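Local coordinates for protein serine protease inhibitor 2 (PDB 3PZF) that inhibits serine proteases that activate phenoloxidases in mosquito haemolymph, forming a covalent complex with CLIPB9, and so holds back melanization, at residues A[110-124]-A[131-143]. Residues are numbered along the deposited sequence; the frame is centred on the assembly and turned at random.
Sequences TNFFVDDFIEVINKY and HYHAMLEKVSYSN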
loop_
_atom_site.group_PDB
_atom_site.type_symbol
_atom_site.label_atom_id
_atom_site.label_comp_id
_atom_site.label_asym_id
_atom_site.label_seq_id
_atom_site.Cartn_x
_atom_site.Cartn_y
_atom_site.Cartn_z
ATOM N N THR A 110 11.892 -3.860 3.133
ATOM C CA THR A 110 12.428 -2.521 2.966
ATOM C C THR A 110 13.946 -2.593 3.098
ATOM O O THR A 110 14.462 -3.221 4.026
ATOM C CB THR A 110 11.872 -1.557 4.074
ATOM O OG1 THR A 110 10.446 -1.535 4.054
ATOM C CG2 THR A 110 12.406 -0.120 3.895
ATOM N N ASN A 111 14.656 -1.951 2.172
ATOM C CA ASN A 111 16.120 -1.966 2.150
ATOM C C ASN A 111 16.671 -0.611 1.707
ATOM O O ASN A 111 16.236 -0.078 0.687
ATOM C CB ASN A 111 16.606 -3.041 1.152
ATOM C CG ASN A 111 18.033 -3.516 1.415
ATOM O OD1 ASN A 111 18.879 -2.775 1.923
ATOM N ND2 ASN A 111 18.311 -4.763 1.027
ATOM N N PHE A 112 17.641 -0.077 2.442
ATOM C CA PHE A 112 18.487 0.990 1.915
ATOM C C PHE A 112 19.660 0.337 1.175
ATOM O O PHE A 112 20.374 -0.468 1.752
ATOM C CB PHE A 112 19.112 1.831 3.010
ATOM C CG PHE A 112 18.149 2.687 3.791
ATOM C CD1 PHE A 112 18.006 4.037 3.497
ATOM C CD2 PHE A 112 17.472 2.166 4.886
ATOM C CE1 PHE A 112 17.141 4.833 4.257
ATOM C CE2 PHE A 112 16.644 2.969 5.657
ATOM C CZ PHE A 112 16.489 4.303 5.342
ATOM N N PHE A 113 19.850 0.685 -0.088
ATOM C CA PHE A 113 21.024 0.241 -0.853
ATOM C C PHE A 113 22.014 1.408 -0.900
ATOM O O PHE A 113 21.747 2.441 -1.519
ATOM C CB PHE A 113 20.592 -0.204 -2.257
ATOM C CG PHE A 113 19.722 -1.447 -2.261
ATOM C CD1 PHE A 113 20.301 -2.702 -2.152
ATOM C CD2 PHE A 113 18.328 -1.361 -2.328
ATOM C CE1 PHE A 113 19.534 -3.840 -2.143
ATOM C CE2 PHE A 113 17.549 -2.506 -2.321
ATOM C CZ PHE A 113 18.146 -3.745 -2.225
ATOM N N VAL A 114 23.160 1.242 -0.237
ATOM C CA VAL A 114 24.019 2.355 0.104
ATOM C C VAL A 114 25.309 2.184 -0.662
ATOM O O VAL A 114 25.821 1.075 -0.728
ATOM C CB VAL A 114 24.300 2.366 1.627
ATOM C CG1 VAL A 114 25.171 3.517 2.000
ATOM C CG2 VAL A 114 22.959 2.441 2.422
ATOM N N ASP A 115 25.814 3.272 -1.248
ATOM C CA ASP A 115 27.058 3.238 -2.046
ATOM C C ASP A 115 28.256 2.800 -1.198
ATOM O O ASP A 115 28.249 2.966 0.027
ATOM C CB ASP A 115 27.332 4.616 -2.680
ATOM C CG ASP A 115 28.205 4.532 -3.943
ATOM O OD1 ASP A 115 28.500 3.420 -4.421
ATOM O OD2 ASP A 115 28.589 5.592 -4.475
ATOM N N ASP A 116 29.288 2.262 -1.869
ATOM C CA ASP A 116 30.452 1.647 -1.227
ATOM C C ASP A 116 31.071 2.501 -0.149
ATOM O O ASP A 116 31.497 1.994 0.878
ATOM C CB ASP A 116 31.587 1.423 -2.251
ATOM C CG ASP A 116 31.314 0.292 -3.213
ATOM O OD1 ASP A 116 30.712 -0.723 -2.801
ATOM O OD2 ASP A 116 31.730 0.424 -4.388
ATOM N N PHE A 117 31.165 3.795 -0.418
ATOM C CA PHE A 117 32.019 4.671 0.375
ATOM C C PHE A 117 31.311 5.100 1.652
ATOM O O PHE A 117 31.924 5.679 2.547
ATOM C CB PHE A 117 32.419 5.901 -0.445
ATOM C CG PHE A 117 31.303 6.886 -0.627
ATOM C CD1 PHE A 117 31.100 7.899 0.295
ATOM C CD2 PHE A 117 30.448 6.790 -1.713
ATOM C CE1 PHE A 117 30.057 8.802 0.137
ATOM C CE2 PHE A 117 29.413 7.688 -1.884
ATOM C CZ PHE A 117 29.208 8.694 -0.961
ATOM N N ILE A 118 30.013 4.815 1.752
ATOM C CA ILE A 118 29.263 5.189 2.949
ATOM C C ILE A 118 29.409 4.147 4.074
ATOM O O ILE A 118 29.205 2.957 3.844
ATOM C CB ILE A 118 27.775 5.410 2.600
ATOM C CG1 ILE A 118 27.632 6.655 1.704
ATOM C CG2 ILE A 118 26.935 5.538 3.864
ATOM C CD1 ILE A 118 26.329 6.738 0.947
ATOM N N GLU A 119 29.754 4.606 5.281
ATOM C CA GLU A 119 29.811 3.748 6.480
ATOM C C GLU A 119 28.493 3.750 7.222
ATOM O O GLU A 119 28.144 4.740 7.849
ATOM C CB GLU A 119 30.905 4.218 7.469
ATOM N N VAL A 120 27.780 2.635 7.178
ATOM C CA VAL A 120 26.514 2.500 7.887
ATOM C C VAL A 120 26.755 2.362 9.404
ATOM O O VAL A 120 27.586 1.550 9.835
ATOM C CB VAL A 120 25.712 1.283 7.344
ATOM C CG1 VAL A 120 24.456 1.067 8.158
ATOM C CG2 VAL A 120 25.309 1.490 5.864
ATOM N N ILE A 121 26.054 3.177 10.200
ATOM C CA ILE A 121 26.156 3.156 11.671
ATOM C C ILE A 121 25.478 1.897 12.189
ATOM O O ILE A 121 24.339 1.577 11.822
ATOM C CB ILE A 121 25.487 4.398 12.368
ATOM C CG1 ILE A 121 26.147 5.729 11.968
ATOM C CG2 ILE A 121 25.552 4.263 13.894
ATOM C CD1 ILE A 121 27.535 5.877 12.437
ATOM N N ASN A 122 26.165 1.182 13.064
ATOM C CA ASN A 122 25.686 -0.121 13.488
ATOM C C ASN A 122 24.409 -0.016 14.298
ATOM O O ASN A 122 23.486 -0.793 14.106
ATOM C CB ASN A 122 26.745 -0.859 14.314
ATOM C CG ASN A 122 26.316 -2.271 14.648
ATOM O OD1 ASN A 122 26.275 -3.148 13.775
ATOM N ND2 ASN A 122 25.954 -2.495 15.904
ATOM N N LYS A 123 24.363 0.935 15.219
ATOM C CA LYS A 123 23.163 1.098 16.010
ATOM C C LYS A 123 21.968 1.348 15.064
ATOM O O LYS A 123 20.856 0.892 15.329
ATOM C CB LYS A 123 23.365 2.206 17.039
ATOM C CG LYS A 123 24.439 1.806 18.062
ATOM C CD LYS A 123 24.559 2.769 19.210
ATOM C CE LYS A 123 25.743 2.321 20.110
ATOM N NZ LYS A 123 26.137 3.364 21.060
ATOM N N TYR A 124 22.201 2.004 13.929
ATOM C CA TYR A 124 21.093 2.239 12.976
ATOM C C TYR A 124 20.606 0.945 12.310
ATOM O O TYR A 124 19.407 0.715 12.205
ATOM C CB TYR A 124 21.475 3.259 11.883
ATOM C CG TYR A 124 20.264 3.630 11.045
ATOM C CD1 TYR A 124 19.382 4.618 11.475
ATOM C CD2 TYR A 124 19.975 2.962 9.866
ATOM C CE1 TYR A 124 18.239 4.944 10.739
ATOM C CE2 TYR A 124 18.844 3.295 9.120
ATOM C CZ TYR A 124 17.981 4.278 9.571
ATOM O OH TYR A 124 16.850 4.592 8.860
ATOM N N HIS A 131 12.823 -2.730 14.904
ATOM C CA HIS A 131 11.542 -2.043 15.010
ATOM C C HIS A 131 10.826 -1.882 13.665
ATOM O O HIS A 131 9.611 -1.817 13.637
ATOM C CB HIS A 131 11.725 -0.662 15.635
ATOM C CG HIS A 131 12.425 -0.681 16.960
ATOM N ND1 HIS A 131 11.763 -0.912 18.147
ATOM C CD2 HIS A 131 13.727 -0.488 17.285
ATOM C CE1 HIS A 131 12.626 -0.859 19.147
ATOM N NE2 HIS A 131 13.828 -0.604 18.650
ATOM N N TYR A 132 11.572 -1.797 12.569
ATOM C CA TYR A 132 10.965 -1.454 11.273
ATOM C C TYR A 132 11.115 -2.565 10.260
ATOM O O TYR A 132 10.682 -2.438 9.115
ATOM C CB TYR A 132 11.569 -0.147 10.742
ATOM C CG TYR A 132 11.401 0.997 11.730
ATOM C CD1 TYR A 132 10.151 1.597 11.915
ATOM C CD2 TYR A 132 12.469 1.456 12.499
ATOM C CE1 TYR A 132 9.975 2.634 12.821
ATOM C CE2 TYR A 132 12.304 2.486 13.404
ATOM C CZ TYR A 132 11.066 3.073 13.566
ATOM O OH TYR A 132 10.912 4.096 14.475
ATOM N N HIS A 133 11.726 -3.661 10.685
ATOM C CA HIS A 133 11.911 -4.816 9.825
ATOM C C HIS A 133 12.458 -4.401 8.462
ATOM O O HIS A 133 11.993 -4.856 7.412
ATOM C CB HIS A 133 10.598 -5.591 9.750
ATOM C CG HIS A 133 10.187 -6.121 11.089
ATOM N ND1 HIS A 133 10.862 -7.148 11.714
ATOM C CD2 HIS A 133 9.235 -5.711 11.962
ATOM C CE1 HIS A 133 10.311 -7.382 12.893
ATOM N NE2 HIS A 133 9.323 -6.522 13.068
ATOM N N ALA A 134 13.452 -3.521 8.532
ATOM C CA ALA A 134 14.175 -2.990 7.378
ATOM C C ALA A 134 15.669 -3.292 7.497
ATOM O O ALA A 134 16.192 -3.479 8.606
ATOM C CB ALA A 134 13.962 -1.487 7.303
ATOM N N MET A 135 16.370 -3.314 6.364
ATOM C CA MET A 135 17.802 -3.600 6.378
ATOM C C MET A 135 18.554 -2.612 5.490
ATOM O O MET A 135 17.933 -1.820 4.777
ATOM C CB MET A 135 18.055 -5.033 5.916
ATOM C CG MET A 135 17.520 -6.070 6.891
ATOM S SD MET A 135 18.006 -7.769 6.511
ATOM C CE MET A 135 16.435 -8.456 5.963
ATOM N N LEU A 136 19.884 -2.648 5.589
ATOM C CA LEU A 136 20.760 -1.855 4.748
ATOM C C LEU A 136 21.823 -2.763 4.158
ATOM O O LEU A 136 22.408 -3.594 4.857
ATOM C CB LEU A 136 21.429 -0.739 5.560
ATOM C CG LEU A 136 20.422 0.176 6.269
ATOM C CD1 LEU A 136 20.186 -0.258 7.728
ATOM C CD2 LEU A 136 20.881 1.621 6.226
ATOM N N GLU A 137 22.093 -2.555 2.882
ATOM C CA GLU A 137 23.078 -3.349 2.141
ATOM C C GLU A 137 23.990 -2.433 1.336
ATOM O O GLU A 137 23.540 -1.426 0.807
ATOM C CB GLU A 137 22.299 -4.258 1.199
ATOM C CG GLU A 137 23.098 -5.309 0.474
ATOM C CD GLU A 137 22.184 -6.239 -0.304
ATOM O OE1 GLU A 137 22.567 -6.655 -1.412
ATOM O OE2 GLU A 137 21.077 -6.542 0.199
ATOM N N LYS A 138 25.265 -2.797 1.213
ATOM C CA LYS A 138 26.234 -2.006 0.449
ATOM C C LYS A 138 26.244 -2.459 -1.007
ATOM O O LYS A 138 26.232 -3.647 -1.300
ATOM C CB LYS A 138 27.650 -2.156 1.025
ATOM C CG LYS A 138 27.760 -1.963 2.534
ATOM C CD LYS A 138 27.186 -0.620 2.998
ATOM C CE LYS A 138 27.940 0.562 2.400
ATOM N NZ LYS A 138 29.385 0.554 2.733
ATOM N N VAL A 139 26.251 -1.496 -1.915
ATOM C CA VAL A 139 26.381 -1.768 -3.335
ATOM C C VAL A 139 27.339 -0.752 -3.913
ATOM O O VAL A 139 27.750 0.178 -3.226
ATOM C CB VAL A 139 25.036 -1.623 -4.058
ATOM C CG1 VAL A 139 24.015 -2.613 -3.492
ATOM C CG2 VAL A 139 24.520 -0.194 -3.930
ATOM N N SER A 140 27.690 -0.928 -5.185
ATOM C CA SER A 140 28.565 0.015 -5.859
ATOM C C SER A 140 27.829 0.634 -7.033
ATOM O O SER A 140 27.635 -0.012 -8.069
ATOM C CB SER A 140 29.815 -0.689 -6.372
ATOM O OG SER A 140 30.634 0.233 -7.059
ATOM N N TYR A 141 27.427 1.893 -6.888
ATOM C CA TYR A 141 26.653 2.550 -7.949
ATOM C C TYR A 141 27.534 2.857 -9.183
ATOM O O TYR A 141 27.019 3.177 -10.262
ATOM C CB TYR A 141 25.969 3.813 -7.419
ATOM C CG TYR A 141 24.781 3.500 -6.519
ATOM C CD1 TYR A 141 23.543 3.188 -7.073
ATOM C CD2 TYR A 141 24.896 3.495 -5.127
ATOM C CE1 TYR A 141 22.451 2.896 -6.272
ATOM C CE2 TYR A 141 23.790 3.185 -4.311
ATOM C CZ TYR A 141 22.572 2.882 -4.903
ATOM O OH TYR A 141 21.431 2.579 -4.153
ATOM N N SER A 142 28.847 2.734 -9.020
ATOM C CA SER A 142 29.766 2.904 -10.140
ATOM C C SER A 142 29.562 1.772 -11.156
ATOM O O SER A 142 30.103 1.796 -12.253
ATOM C CB SER A 142 31.221 2.963 -9.646
ATOM O OG SER A 142 31.693 1.693 -9.211
ATOM N N ASN A 143 28.768 0.782 -10.765
ATOM C CA ASN A 143 28.402 -0.324 -11.616
ATOM C C ASN A 143 26.893 -0.470 -11.524
ATOM O O ASN A 143 26.400 -1.351 -10.825
ATOM C CB ASN A 143 29.080 -1.610 -11.142
ATOM C CG ASN A 143 28.862 -2.783 -12.101
ATOM O OD1 ASN A 143 27.999 -2.738 -12.996
ATOM N ND2 ASN A 143 29.641 -3.846 -11.908
HETATM O O HOH W 1 9.725 -2.694 6.538
HETATM O O HOH W 2 12.738 -6.149 5.107
HETATM O O HOH W 3 29.371 0.450 5.853
#
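Lys138 curls back over the segment 110-124, its chain bent at chi2, chi3 and chi4, and NZ gives a 2.7 Å hydrogen bond to Ile118 O, almost in line with that carbonyl. Lys138 NZ also hydrogen-bonds Asp116 O at 3.2 Å, from above the carbonyl plane, and a water that accepts from Val120 N, so one ammonium ties down the turn 115-118 and the chain leaving it. On the same face Leu136 spreads its two methyls: CD2 lies against CB and CD2 of Phe112, while CD1 meets the edge of the Tyr124 ring at 3.9 Å (to Tyr124 CD2). Beneath these side chains, strands 110-115 and 134-139 pair in parallel, with Phe112 N bonded to Met135 O and Glu137 N to Phe112 O, both at 2.9 Å. In the serpin fold they are the neighbouring strands s2A and s1A of β-sheet A, s1A at its edge, linked by helix 122-132 (hE) in a β-α-β crossover. Past the strand end Tyr141 turns back: its OH donates to Phe113 O (2.7 Å) from above the carbonyl plane, and its backbone N donates a nearly straight hydrogen bond to Asp115 OD1 at 3.1 Å, from above the carboxylate plane. Thr178, on the next strand, also hydrogen-bonds this hydroxyl. On the other face, Phe113 CD1 touches Val139 CG1 at 3.9 Å, and helix 144-158 packs there, Trp154 edge-to-face with Phe113.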